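Local coordinates for sister chromatid cohesion protein (Chaetomium thermophilum, PDB 5T8V) that probably loads cohesin onto chromatin, this chain being the C-terminal HEAT-repeat part of an SCC2/Nipped-B family loader, at residues S157-L162 against Q201-M206; A943-S948 against S977-M982; K951-T956 against D1014-F1019. One frame throughout, in Å; residues are numbered along the deposited sequence.

Interaction 1: residues S157-L162 against Q201-M206; sequences SLCKRL and QKLLSM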
ATOM      1  N   SER A 157     -48.497 -35.616   5.179  1.00 26.22           N
ATOM      2  CA  SER A 157     -49.298 -34.970   4.146  1.00 27.37           C
ATOM      3  C   SER A 157     -49.843 -33.639   4.642  1.00 25.75           C
ATOM      4  O   SER A 157     -49.700 -32.610   3.975  1.00 26.11           O
ATOM      5  CB  SER A 157     -50.438 -35.889   3.711  1.00 30.35           C
ATOM      6  OG  SER A 157     -49.931 -37.067   3.111  1.00 33.76           O
ATOM      7  N   LEU A 158     -50.463 -33.637   5.825  1.00 26.98           N
ATOM      8  CA  LEU A 158     -51.023 -32.398   6.352  1.00 26.24           C
ATOM      9  C   LEU A 158     -49.955 -31.321   6.488  1.00 26.00           C
ATOM     10  O   LEU A 158     -50.219 -30.144   6.227  1.00 27.11           O
ATOM     11  CB  LEU A 158     -51.698 -32.649   7.700  1.00 25.87           C
ATOM     12  CG  LEU A 158     -53.199 -32.943   7.656  1.00 26.35           C
ATOM     13  CD1 LEU A 158     -53.699 -33.291   9.046  1.00 26.19           C
ATOM     14  CD2 LEU A 158     -53.981 -31.761   7.091  1.00 25.58           C
ATOM     15  N   CYS A 159     -48.745 -31.697   6.902  1.00 22.32           N
ATOM     16  CA  CYS A 159     -47.672 -30.714   6.998  1.00 22.00           C
ATOM     17  C   CYS A 159     -47.335 -30.140   5.626  1.00 23.89           C
ATOM     18  O   CYS A 159     -47.243 -28.916   5.457  1.00 24.27           O
ATOM     19  CB  CYS A 159     -46.438 -31.344   7.645  1.00 21.37           C
ATOM     20  SG  CYS A 159     -46.625 -31.679   9.410  1.00 20.30           S
ATOM     21  N   LYS A 160     -47.158 -31.009   4.629  1.00 29.57           N
ATOM     22  CA  LYS A 160     -46.861 -30.527   3.282  1.00 31.87           C
ATOM     23  C   LYS A 160     -47.940 -29.568   2.788  1.00 32.00           C
ATOM     24  O   LYS A 160     -47.640 -28.454   2.345  1.00 32.67           O
ATOM     25  CB  LYS A 160     -46.709 -31.704   2.318  1.00 34.90           C
ATOM     26  CG  LYS A 160     -45.280 -32.224   2.200  1.00 37.41           C
ATOM     27  CD  LYS A 160     -45.017 -32.894   0.856  1.00 40.48           C
ATOM     28  CE  LYS A 160     -45.251 -34.395   0.911  1.00 42.35           C
ATOM     29  NZ  LYS A 160     -44.986 -35.040  -0.409  1.00 45.93           N
ATOM     30  N   ARG A 161     -49.208 -29.983   2.861  1.00 31.61           N
ATOM     31  CA  ARG A 161     -50.284 -29.156   2.324  1.00 33.02           C
ATOM     32  C   ARG A 161     -50.473 -27.882   3.139  1.00 31.98           C
ATOM     33  O   ARG A 161     -50.922 -26.864   2.600  1.00 32.25           O
ATOM     34  CB  ARG A 161     -51.587 -29.956   2.268  1.00 34.36           C
ATOM     35  CG  ARG A 161     -51.438 -31.318   1.605  1.00 36.75           C
ATOM     36  CD  ARG A 161     -52.711 -31.776   0.906  1.00 39.43           C
ATOM     37  NE  ARG A 161     -53.865 -31.852   1.801  1.00 40.38           N
ATOM     38  CZ  ARG A 161     -54.108 -32.854   2.642  1.00 41.00           C
ATOM     39  NH1 ARG A 161     -53.272 -33.882   2.732  1.00 41.53           N
ATOM     40  NH2 ARG A 161     -55.191 -32.824   3.406  1.00 40.92           N
ATOM     41  N   LEU A 162     -50.138 -27.915   4.430  1.00 29.42           N
ATOM     42  CA  LEU A 162     -50.206 -26.708   5.247  1.00 28.11           C
ATOM     43  C   LEU A 162     -49.135 -25.710   4.834  1.00 28.04           C
ATOM     44  O   LEU A 162     -49.401 -24.505   4.747  1.00 28.57           O
ATOM     45  CB  LEU A 162     -50.055 -27.063   6.726  1.00 27.11           C
ATOM     46  CG  LEU A 162     -51.292 -27.613   7.439  1.00 26.94           C
ATOM     47  CD1 LEU A 162     -50.906 -28.149   8.807  1.00 26.47           C
ATOM     48  CD2 LEU A 162     -52.371 -26.545   7.569  1.00 26.90           C
ATOM     49  N   GLN A 201     -47.855 -25.159  13.756  1.00 30.03           N
ATOM     50  CA  GLN A 201     -46.590 -25.168  14.486  1.00 32.72           C
ATOM     51  C   GLN A 201     -46.497 -26.390  15.391  1.00 31.57           C
ATOM     52  O   GLN A 201     -45.522 -27.149  15.341  1.00 30.76           O
ATOM     53  CB  GLN A 201     -46.445 -23.891  15.316  1.00 35.64           C
ATOM     54  CG  GLN A 201     -46.224 -22.618  14.517  1.00 39.30           C
ATOM     55  CD  GLN A 201     -45.878 -21.440  15.411  1.00 42.96           C
ATOM     56  OE1 GLN A 201     -45.675 -21.603  16.616  1.00 44.12           O
ATOM     57  NE2 GLN A 201     -45.810 -20.247  14.828  1.00 44.13           N
ATOM     58  N   LYS A 202     -47.520 -26.595  16.223  1.00 24.09           N
ATOM     59  CA  LYS A 202     -47.502 -27.695  17.178  1.00 24.63           C
ATOM     60  C   LYS A 202     -47.357 -29.040  16.476  1.00 23.38           C
ATOM     61  O   LYS A 202     -46.689 -29.947  16.988  1.00 23.82           O
ATOM     62  CB  LYS A 202     -48.774 -27.660  18.022  1.00 26.94           C
ATOM     63  CG  LYS A 202     -48.930 -26.395  18.851  1.00 29.77           C
ATOM     64  CD  LYS A 202     -48.001 -26.388  20.057  1.00 32.21           C
ATOM     65  CE  LYS A 202     -48.235 -25.163  20.933  1.00 35.90           C
ATOM     66  NZ  LYS A 202     -49.643 -25.081  21.445  1.00 38.06           N
ATOM     67  N   LEU A 203     -47.969 -29.190  15.299  1.00 14.56           N
ATOM     68  CA  LEU A 203     -47.834 -30.444  14.563  1.00 14.54           C
ATOM     69  C   LEU A 203     -46.411 -30.628  14.046  1.00 14.78           C
ATOM     70  O   LEU A 203     -45.809 -31.693  14.224  1.00 15.02           O
ATOM     71  CB  LEU A 203     -48.833 -30.492  13.408  1.00 14.49           C
ATOM     72  CG  LEU A 203     -48.749 -31.753  12.539  1.00 14.75           C
ATOM     73  CD1 LEU A 203     -48.972 -33.009  13.373  1.00 14.94           C
ATOM     74  CD2 LEU A 203     -49.750 -31.686  11.399  1.00 14.95           C
ATOM     75  N   LEU A 204     -45.857 -29.604  13.395  1.00 14.91           N
ATOM     76  CA  LEU A 204     -44.495 -29.713  12.877  1.00 15.38           C
ATOM     77  C   LEU A 204     -43.510 -30.052  13.992  1.00 15.68           C
ATOM     78  O   LEU A 204     -42.715 -30.996  13.877  1.00 17.17           O
ATOM     79  CB  LEU A 204     -44.104 -28.410  12.181  1.00 15.84           C
ATOM     80  CG  LEU A 204     -44.895 -28.069  10.915  1.00 15.74           C
ATOM     81  CD1 LEU A 204     -44.710 -26.611  10.538  1.00 16.48           C
ATOM     82  CD2 LEU A 204     -44.467 -28.961   9.766  1.00 16.36           C
ATOM     83  N   SER A 205     -43.548 -29.289  15.087  1.00 16.76           N
ATOM     84  CA  SER A 205     -42.674 -29.586  16.215  1.00 17.98           C
ATOM     85  C   SER A 205     -42.925 -30.993  16.740  1.00 17.91           C
ATOM     86  O   SER A 205     -41.987 -31.691  17.149  1.00 19.89           O
ATOM     87  CB  SER A 205     -42.877 -28.554  17.324  1.00 18.91           C
ATOM     88  OG  SER A 205     -44.094 -28.778  18.011  1.00 19.60           O
ATOM     89  N   MET A 206     -44.186 -31.435  16.726  1.00 18.63           N
ATOM     90  CA  MET A 206     -44.484 -32.788  17.178  1.00 20.28           C
ATOM     91  C   MET A 206     -43.842 -33.834  16.274  1.00 20.22           C
ATOM     92  O   MET A 206     -43.476 -34.914  16.746  1.00 21.48           O
ATOM     93  CB  MET A 206     -45.993 -33.011  17.244  1.00 21.60           C
ATOM     94  CG  MET A 206     -46.381 -34.357  17.847  1.00 24.00           C
ATOM     95  SD  MET A 206     -45.760 -34.569  19.530  1.00 25.62           S
ATOM     96  CE  MET A 206     -45.027 -36.196  19.411  1.00 26.84           C
TER
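L203 and L204, consecutive residues of helix 190-213, close on C159 of helix 149-172 from two directions, and the sulfur is the point where they meet. Just before them, K202 O accepts both the backbone N of M206 and the hydroxyl of S205, whose OG lies 3.0 Å from K202 O; the two donors arrive from the same face of the carbonyl plane. L203 points at the partner helix with CG anti to its backbone N (chi1 178°), and this brings CD2 to 3.7 Å from C159 SG. The same methyl lies more loosely against L158, 4.3 Å from its CB. L204 starts off to one side of the interface, but its CD2 methyl swings in to 3.5 Å from C159 SG and 3.7 Å from C159 CB, so the cysteine is touched along its whole short side chain. No hydrogen bond crosses between the segments. The axes of the two short segments approach to 10.4 Å, with 131° between their N-to-C directions. This is plain buried helix-to-helix packing, consistent with a HEAT-repeat protein. On one flank helix 120-136 packs on L162, L203 and M206; on another, V256 and M260 of helix 247-267 press on L204, while F102 of a loop touches L158 and L162.

Interaction 2: residues A943-S948 against S977-M982; sequences ARLVIS and SLIVGM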
ATOM      1  N   ALA A 943      40.444  55.209  -9.361  1.00 52.48           N
ATOM      2  CA  ALA A 943      41.531  55.413 -10.313  1.00 52.80           C
ATOM      3  C   ALA A 943      42.882  55.401  -9.612  1.00 52.79           C
ATOM      4  O   ALA A 943      43.861  54.861 -10.138  1.00 52.93           O
ATOM      5  CB  ALA A 943      41.328  56.730 -11.064  1.00 54.19           C
ATOM      6  N   ARG A 944      42.953  55.991  -8.419  1.00 59.69           N
ATOM      7  CA  ARG A 944      44.195  55.992  -7.656  1.00 61.88           C
ATOM      8  C   ARG A 944      44.587  54.578  -7.255  1.00 59.05           C
ATOM      9  O   ARG A 944      45.764  54.207  -7.320  1.00 58.66           O
ATOM     10  CB  ARG A 944      44.039  56.882  -6.423  1.00 65.31           C
ATOM     11  CG  ARG A 944      45.293  57.020  -5.570  1.00 69.23           C
ATOM     12  CD  ARG A 944      45.025  57.867  -4.332  1.00 72.95           C
ATOM     13  NE  ARG A 944      43.998  57.275  -3.478  1.00 73.98           N
ATOM     14  CZ  ARG A 944      43.514  57.843  -2.378  1.00 75.70           C
ATOM     15  NH1 ARG A 944      43.959  59.030  -1.986  1.00 78.86           N
ATOM     16  NH2 ARG A 944      42.581  57.223  -1.668  1.00 74.92           N
ATOM     17  N   LEU A 945      43.609  53.769  -6.839  1.00 50.86           N
ATOM     18  CA  LEU A 945      43.893  52.379  -6.499  1.00 49.71           C
ATOM     19  C   LEU A 945      44.451  51.624  -7.701  1.00 49.70           C
ATOM     20  O   LEU A 945      45.491  50.956  -7.609  1.00 48.83           O
ATOM     21  CB  LEU A 945      42.619  51.715  -5.977  1.00 48.02           C
ATOM     22  CG  LEU A 945      42.682  50.226  -5.639  1.00 46.88           C
ATOM     23  CD1 LEU A 945      43.790  49.937  -4.639  1.00 47.42           C
ATOM     24  CD2 LEU A 945      41.333  49.777  -5.102  1.00 46.08           C
ATOM     25  N   VAL A 946      43.773  51.729  -8.847  1.00 42.08           N
ATOM     26  CA  VAL A 946      44.221  51.038 -10.055  1.00 41.62           C
ATOM     27  C   VAL A 946      45.626  51.493 -10.434  1.00 42.73           C
ATOM     28  O   VAL A 946      46.505  50.675 -10.732  1.00 42.33           O
ATOM     29  CB  VAL A 946      43.223  51.275 -11.204  1.00 41.73           C
ATOM     30  CG1 VAL A 946      43.673  50.560 -12.475  1.00 41.53           C
ATOM     31  CG2 VAL A 946      41.822  50.820 -10.804  1.00 40.82           C
ATOM     32  N   ILE A 947      45.856  52.808 -10.427  1.00 44.33           N
ATOM     33  CA  ILE A 947      47.145  53.347 -10.854  1.00 45.72           C
ATOM     34  C   ILE A 947      48.253  52.872  -9.923  1.00 45.71           C
ATOM     35  O   ILE A 947      49.327  52.457 -10.371  1.00 45.92           O
ATOM     36  CB  ILE A 947      47.085  54.884 -10.926  1.00 47.77           C
ATOM     37  CG1 ILE A 947      46.136  55.318 -12.049  1.00 48.14           C
ATOM     38  CG2 ILE A 947      48.478  55.474 -11.164  1.00 49.54           C
ATOM     39  CD1 ILE A 947      45.793  56.796 -12.038  1.00 50.22           C
ATOM     40  N   SER A 948      48.013  52.933  -8.612  1.00 45.86           N
ATOM     41  CA  SER A 948      49.020  52.468  -7.665  1.00 46.13           C
ATOM     42  C   SER A 948      49.324  50.991  -7.877  1.00 44.64           C
ATOM     43  O   SER A 948      50.487  50.575  -7.828  1.00 45.08           O
ATOM     44  CB  SER A 948      48.557  52.725  -6.230  1.00 46.48           C
ATOM     45  OG  SER A 948      47.324  52.080  -5.962  1.00 45.18           O
ATOM     46  N   SER A 977      47.957  42.299  -9.394  1.00 45.91           N
ATOM     47  CA  SER A 977      47.194  41.798 -10.531  1.00 44.10           C
ATOM     48  C   SER A 977      45.765  41.458 -10.141  1.00 42.23           C
ATOM     49  O   SER A 977      44.847  41.623 -10.952  1.00 41.86           O
ATOM     50  CB  SER A 977      47.879  40.567 -11.117  1.00 45.38           C
ATOM     51  OG  SER A 977      47.731  39.452 -10.256  1.00 46.60           O
ATOM     52  N   LEU A 978      45.551  40.967  -8.920  1.00 42.74           N
ATOM     53  CA  LEU A 978      44.192  40.671  -8.483  1.00 42.05           C
ATOM     54  C   LEU A 978      43.360  41.946  -8.408  1.00 40.95           C
ATOM     55  O   LEU A 978      42.227  41.995  -8.905  1.00 40.53           O
ATOM     56  CB  LEU A 978      44.220  39.958  -7.130  1.00 42.56           C
ATOM     57  CG  LEU A 978      42.849  39.551  -6.586  1.00 42.34           C
ATOM     58  CD1 LEU A 978      42.190  38.520  -7.486  1.00 42.55           C
ATOM     59  CD2 LEU A 978      42.959  39.026  -5.164  1.00 43.27           C
ATOM     60  N   ILE A 979      43.911  42.994  -7.792  1.00 36.73           N
ATOM     61  CA  ILE A 979      43.188  44.257  -7.664  1.00 36.87           C
ATOM     62  C   ILE A 979      42.887  44.834  -9.042  1.00 36.90           C
ATOM     63  O   ILE A 979      41.752  45.224  -9.338  1.00 36.83           O
ATOM     64  CB  ILE A 979      43.991  45.248  -6.800  1.00 37.65           C
ATOM     65  CG1 ILE A 979      44.163  44.694  -5.384  1.00 37.93           C
ATOM     66  CG2 ILE A 979      43.300  46.614  -6.756  1.00 38.07           C
ATOM     67  CD1 ILE A 979      45.157  45.467  -4.533  1.00 39.01           C
ATOM     68  N   VAL A 980      43.904  44.904  -9.903  1.00 37.20           N
ATOM     69  CA  VAL A 980      43.690  45.413 -11.256  1.00 37.53           C
ATOM     70  C   VAL A 980      42.611  44.604 -11.965  1.00 37.15           C
ATOM     71  O   VAL A 980      41.728  45.162 -12.629  1.00 37.48           O
ATOM     72  CB  VAL A 980      45.013  45.403 -12.044  1.00 38.04           C
ATOM     73  CG1 VAL A 980      44.785  45.837 -13.492  1.00 38.64           C
ATOM     74  CG2 VAL A 980      46.035  46.307 -11.375  1.00 38.73           C
ATOM     75  N   GLY A 981      42.661  43.278 -11.832  1.00 41.18           N
ATOM     76  CA  GLY A 981      41.722  42.436 -12.554  1.00 41.58           C
ATOM     77  C   GLY A 981      40.294  42.633 -12.089  1.00 41.11           C
ATOM     78  O   GLY A 981      39.378  42.790 -12.903  1.00 41.77           O
ATOM     79  N   MET A 982      40.080  42.622 -10.772  1.00 51.65           N
ATOM     80  CA  MET A 982      38.738  42.849 -10.250  1.00 51.37           C
ATOM     81  C   MET A 982      38.231  44.234 -10.630  1.00 51.38           C
ATOM     82  O   MET A 982      37.070  44.394 -11.033  1.00 51.95           O
ATOM     83  CB  MET A 982      38.733  42.670  -8.731  1.00 51.63           C
ATOM     84  CG  MET A 982      39.085  41.263  -8.264  1.00 52.72           C
ATOM     85  SD  MET A 982      38.139  39.963  -9.089  1.00 54.82           S
ATOM     86  CE  MET A 982      36.492  40.639  -9.033  1.00 54.60           C
TER
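L945 meets I979 in the one close apolar contact between these two helical segments. The two side chains cross at about a right angle, and the CG2 methyl of I979 sits against the branch point of L945, 3.8 Å from L945 CG. Both leucine methyls flank the same spot, L945 CD1 standing 4.0 Å from I979 CG2, so the isoleucine methyl rests on the fork of the leucine. With CG anti to its backbone N (chi1 177°), L945 carries that fork across to the other helix although its first bond does not aim there. A looser approach of side chain to backbone is the second kind: V980 CG2 stands 4.4 Å from V946 O, where the CA atoms of V946 and V980 are 5.8 Å apart. No hydrogen bond joins the two segments; S977 OG bonds to D974 O of its own helix, with a weak bond to P1031 O of helix 1026-1042. Around the pair, F996 of a loop packs on V946, and C1035 of helix 1026-1042 on V980. Such aliphatic packing between successive helices, 940-960 and 969-986, is consistent with the helical layers of a HEAT-repeat solenoid.

Interaction 3: residues K951-T956 against D1014-F1019; sequences KGIQKT and DIVVPF
I953 is the centre of this contact, reaching from helix 940-960 toward I1015 and V1016 of helix 1009-1016 and F1019 of the 3-10 segment that follows. Its two branches divide the tight side between them. The CG2 methyl, placed anti to the backbone N, touches both I1015 and F1019: it lies 3.7 Å from I1015 CG2 and 3.6 Å from F1019 CE2, approaching the ring at a slant. The longer branch leaves at roughly a right angle to it, bringing I953 CD1 to 3.9 Å from V1016 CG2. A chi1 of -58° directs the F1019 ring back toward the 951-956 helix, and the backbone bond from F1019 N to V1016 O, 3.1 Å, closes the turn that carries it. F1019 is further enclosed by the rings of F973 and W1024. Packing slackens away from I953. Q954 and T956 are partly exposed and make no close contact with 1014-1019. T956 instead turns its OG1 onto G952 O at 2.8 Å, and that carbonyl also takes the T956 backbone N from its opposite face. On this side K951 NZ bonds to H999 O and K951 makes a cation-pi contact with F1000, which also touches I1015. An isoleucine packed against a later helix and 3-10 segment is consistent with the interior of a HEAT-repeat solenoid.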
ATOM      1  N   LYS A 951      51.437  50.683 -11.184  1.00 52.09           N
ATOM      2  CA  LYS A 951      52.782  51.125 -10.833  1.00 53.26           C
ATOM      3  C   LYS A 951      53.520  50.028 -10.081  1.00 51.89           C
ATOM      4  O   LYS A 951      54.661  49.690 -10.412  1.00 52.13           O
ATOM      5  CB  LYS A 951      52.716  52.404  -9.992  1.00 54.94           C
ATOM      6  CG  LYS A 951      52.262  53.646 -10.754  1.00 56.33           C
ATOM      7  CD  LYS A 951      53.370  54.196 -11.639  1.00 58.46           C
ATOM      8  CE  LYS A 951      52.841  55.234 -12.618  1.00 59.52           C
ATOM      9  NZ  LYS A 951      53.831  55.559 -13.684  1.00 61.35           N
ATOM     10  N   GLY A 952      52.869  49.444  -9.074  1.00 51.71           N
ATOM     11  CA  GLY A 952      53.479  48.333  -8.364  1.00 51.66           C
ATOM     12  C   GLY A 952      53.864  47.192  -9.286  1.00 51.08           C
ATOM     13  O   GLY A 952      54.911  46.564  -9.108  1.00 51.96           O
ATOM     14  N   ILE A 953      53.027  46.912 -10.288  1.00 52.33           N
ATOM     15  CA  ILE A 953      53.311  45.816 -11.216  1.00 52.44           C
ATOM     16  C   ILE A 953      54.598  46.094 -11.984  1.00 55.09           C
ATOM     17  O   ILE A 953      55.543  45.293 -11.969  1.00 56.32           O
ATOM     18  CB  ILE A 953      52.121  45.592 -12.166  1.00 50.85           C
ATOM     19  CG1 ILE A 953      50.926  45.045 -11.382  1.00 49.51           C
ATOM     20  CG2 ILE A 953      52.499  44.634 -13.297  1.00 50.77           C
ATOM     21  CD1 ILE A 953      49.641  44.940 -12.185  1.00 48.85           C
ATOM     22  N   GLN A 954      54.655  47.233 -12.679  1.00 61.09           N
ATOM     23  CA  GLN A 954      55.860  47.519 -13.453  1.00 62.73           C
ATOM     24  C   GLN A 954      57.085  47.707 -12.562  1.00 63.19           C
ATOM     25  O   GLN A 954      58.211  47.480 -13.023  1.00 63.30           O
ATOM     26  CB  GLN A 954      55.656  48.734 -14.367  1.00 63.16           C
ATOM     27  CG  GLN A 954      54.966  49.949 -13.764  1.00 63.10           C
ATOM     28  CD  GLN A 954      54.491  50.914 -14.837  1.00 64.33           C
ATOM     29  OE1 GLN A 954      54.574  50.626 -16.030  1.00 64.54           O
ATOM     30  NE2 GLN A 954      53.983  52.062 -14.415  1.00 64.45           N
ATOM     31  N   LYS A 955      56.893  48.083 -11.294  1.00 64.61           N
ATOM     32  CA  LYS A 955      57.994  48.012 -10.338  1.00 67.81           C
ATOM     33  C   LYS A 955      58.423  46.567 -10.119  1.00 68.89           C
ATOM     34  O   LYS A 955      59.614  46.283  -9.945  1.00 69.51           O
ATOM     35  CB  LYS A 955      57.592  48.652  -9.005  1.00 68.56           C
ATOM     36  CG  LYS A 955      57.406  50.174  -9.023  1.00 69.86           C
ATOM     37  CD  LYS A 955      58.590  50.904  -9.634  1.00 72.55           C
ATOM     38  CE  LYS A 955      58.326  51.251 -11.097  1.00 73.51           C
ATOM     39  NZ  LYS A 955      59.525  51.822 -11.769  1.00 76.57           N
ATOM     40  N   THR A 956      57.464  45.637 -10.127  1.00 52.76           N
ATOM     41  CA  THR A 956      57.809  44.223 -10.024  1.00 54.56           C
ATOM     42  C   THR A 956      58.648  43.780 -11.215  1.00 54.56           C
ATOM     43  O   THR A 956      59.628  43.047 -11.054  1.00 56.24           O
ATOM     44  CB  THR A 956      56.544  43.368  -9.920  1.00 55.11           C
ATOM     45  OG1 THR A 956      55.702  43.871  -8.874  1.00 54.83           O
ATOM     46  CG2 THR A 956      56.901  41.921  -9.619  1.00 56.11           C
ATOM     47  N   ASP A1014      47.803  45.337 -21.262  1.00 54.01           N
ATOM     48  CA  ASP A1014      49.149  45.516 -21.796  1.00 54.84           C
ATOM     49  C   ASP A1014      50.206  45.476 -20.702  1.00 54.77           C
ATOM     50  O   ASP A1014      51.341  45.052 -20.953  1.00 55.32           O
ATOM     51  CB  ASP A1014      49.240  46.836 -22.562  1.00 56.98           C
ATOM     52  CG  ASP A1014      48.550  46.777 -23.912  1.00 58.01           C
ATOM     53  OD1 ASP A1014      47.674  45.905 -24.095  1.00 57.67           O
ATOM     54  OD2 ASP A1014      48.883  47.605 -24.788  1.00 59.08           O
ATOM     55  N   ILE A1015      49.866  45.916 -19.490  1.00 44.94           N
ATOM     56  CA  ILE A1015      50.848  45.897 -18.413  1.00 44.60           C
ATOM     57  C   ILE A1015      50.960  44.509 -17.785  1.00 42.88           C
ATOM     58  O   ILE A1015      52.041  44.125 -17.321  1.00 42.89           O
ATOM     59  CB  ILE A1015      50.502  46.964 -17.357  1.00 44.85           C
ATOM     60  CG1 ILE A1015      50.634  48.364 -17.966  1.00 46.97           C
ATOM     61  CG2 ILE A1015      51.416  46.836 -16.130  1.00 44.42           C
ATOM     62  CD1 ILE A1015      50.162  49.487 -17.066  1.00 47.57           C
ATOM     63  N   VAL A1016      49.878  43.732 -17.763  1.00 50.63           N
ATOM     64  CA  VAL A1016      49.880  42.482 -17.003  1.00 50.17           C
ATOM     65  C   VAL A1016      50.269  41.285 -17.867  1.00 51.60           C
ATOM     66  O   VAL A1016      50.977  40.387 -17.402  1.00 52.67           O
ATOM     67  CB  VAL A1016      48.505  42.267 -16.342  1.00 47.15           C
ATOM     68  CG1 VAL A1016      48.488  40.957 -15.555  1.00 46.06           C
ATOM     69  CG2 VAL A1016      48.172  43.433 -15.426  1.00 45.98           C
ATOM     70  N   VAL A1017      49.832  41.240 -19.122  1.00 47.66           N
ATOM     71  CA  VAL A1017      49.946  40.019 -19.922  1.00 48.56           C
ATOM     72  C   VAL A1017      51.400  39.624 -20.178  1.00 50.01           C
ATOM     73  O   VAL A1017      51.661  38.431 -20.392  1.00 49.92           O
ATOM     74  CB  VAL A1017      49.177  40.151 -21.248  1.00 49.73           C
ATOM     75  CG1 VAL A1017      49.807  41.184 -22.166  1.00 52.07           C
ATOM     76  CG2 VAL A1017      49.085  38.797 -21.951  1.00 50.36           C
ATOM     77  N   PRO A1018      52.379  40.538 -20.177  1.00 52.75           N
ATOM     78  CA  PRO A1018      53.768  40.086 -20.371  1.00 55.21           C
ATOM     79  C   PRO A1018      54.216  39.032 -19.373  1.00 56.48           C
ATOM     80  O   PRO A1018      55.204  38.333 -19.637  1.00 58.91           O
ATOM     81  CB  PRO A1018      54.581  41.378 -20.220  1.00 55.52           C
ATOM     82  CG  PRO A1018      53.656  42.439 -20.630  1.00 54.57           C
ATOM     83  CD  PRO A1018      52.315  42.014 -20.129  1.00 53.04           C
ATOM     84  N   PHE A1019      53.532  38.891 -18.242  1.00 67.07           N
ATOM     85  CA  PHE A1019      53.913  37.922 -17.225  1.00 68.03           C
ATOM     86  C   PHE A1019      53.222  36.576 -17.397  1.00 67.25           C
ATOM     87  O   PHE A1019      53.453  35.671 -16.588  1.00 67.64           O
ATOM     88  CB  PHE A1019      53.611  38.480 -15.832  1.00 68.10           C
ATOM     89  CG  PHE A1019      54.294  39.786 -15.537  1.00 70.69           C
ATOM     90  CD1 PHE A1019      55.406  40.195 -16.255  1.00 74.40           C
ATOM     91  CD2 PHE A1019      53.822  40.604 -14.534  1.00 69.68           C
ATOM     92  CE1 PHE A1019      56.024  41.398 -15.974  1.00 76.31           C
ATOM     93  CE2 PHE A1019      54.434  41.805 -14.248  1.00 71.73           C
ATOM     94  CZ  PHE A1019      55.535  42.204 -14.965  1.00 73.57           C
TER

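Interaction 1 stands alone toward the N-terminal end of the chain, its centre 122 Å from that of interaction 2 and 128 Å from that of interaction 3, across the chain's centre from both. Interactions 2 and 3 are neighbours, with centres 11 Å apart, and both draw on helix 940-960: its earlier turns meet helix 969-986, its later turns meet helix 1009-1016 and the 3-10 segment after it. Their segments alternate along the sequence, and V980 CG2 lies 3.9 Å from I953 CD1, so the two contacts join through I953. Local packing of this kind at distant points is consistent with an elongated, mainly helical HEAT-repeat chain.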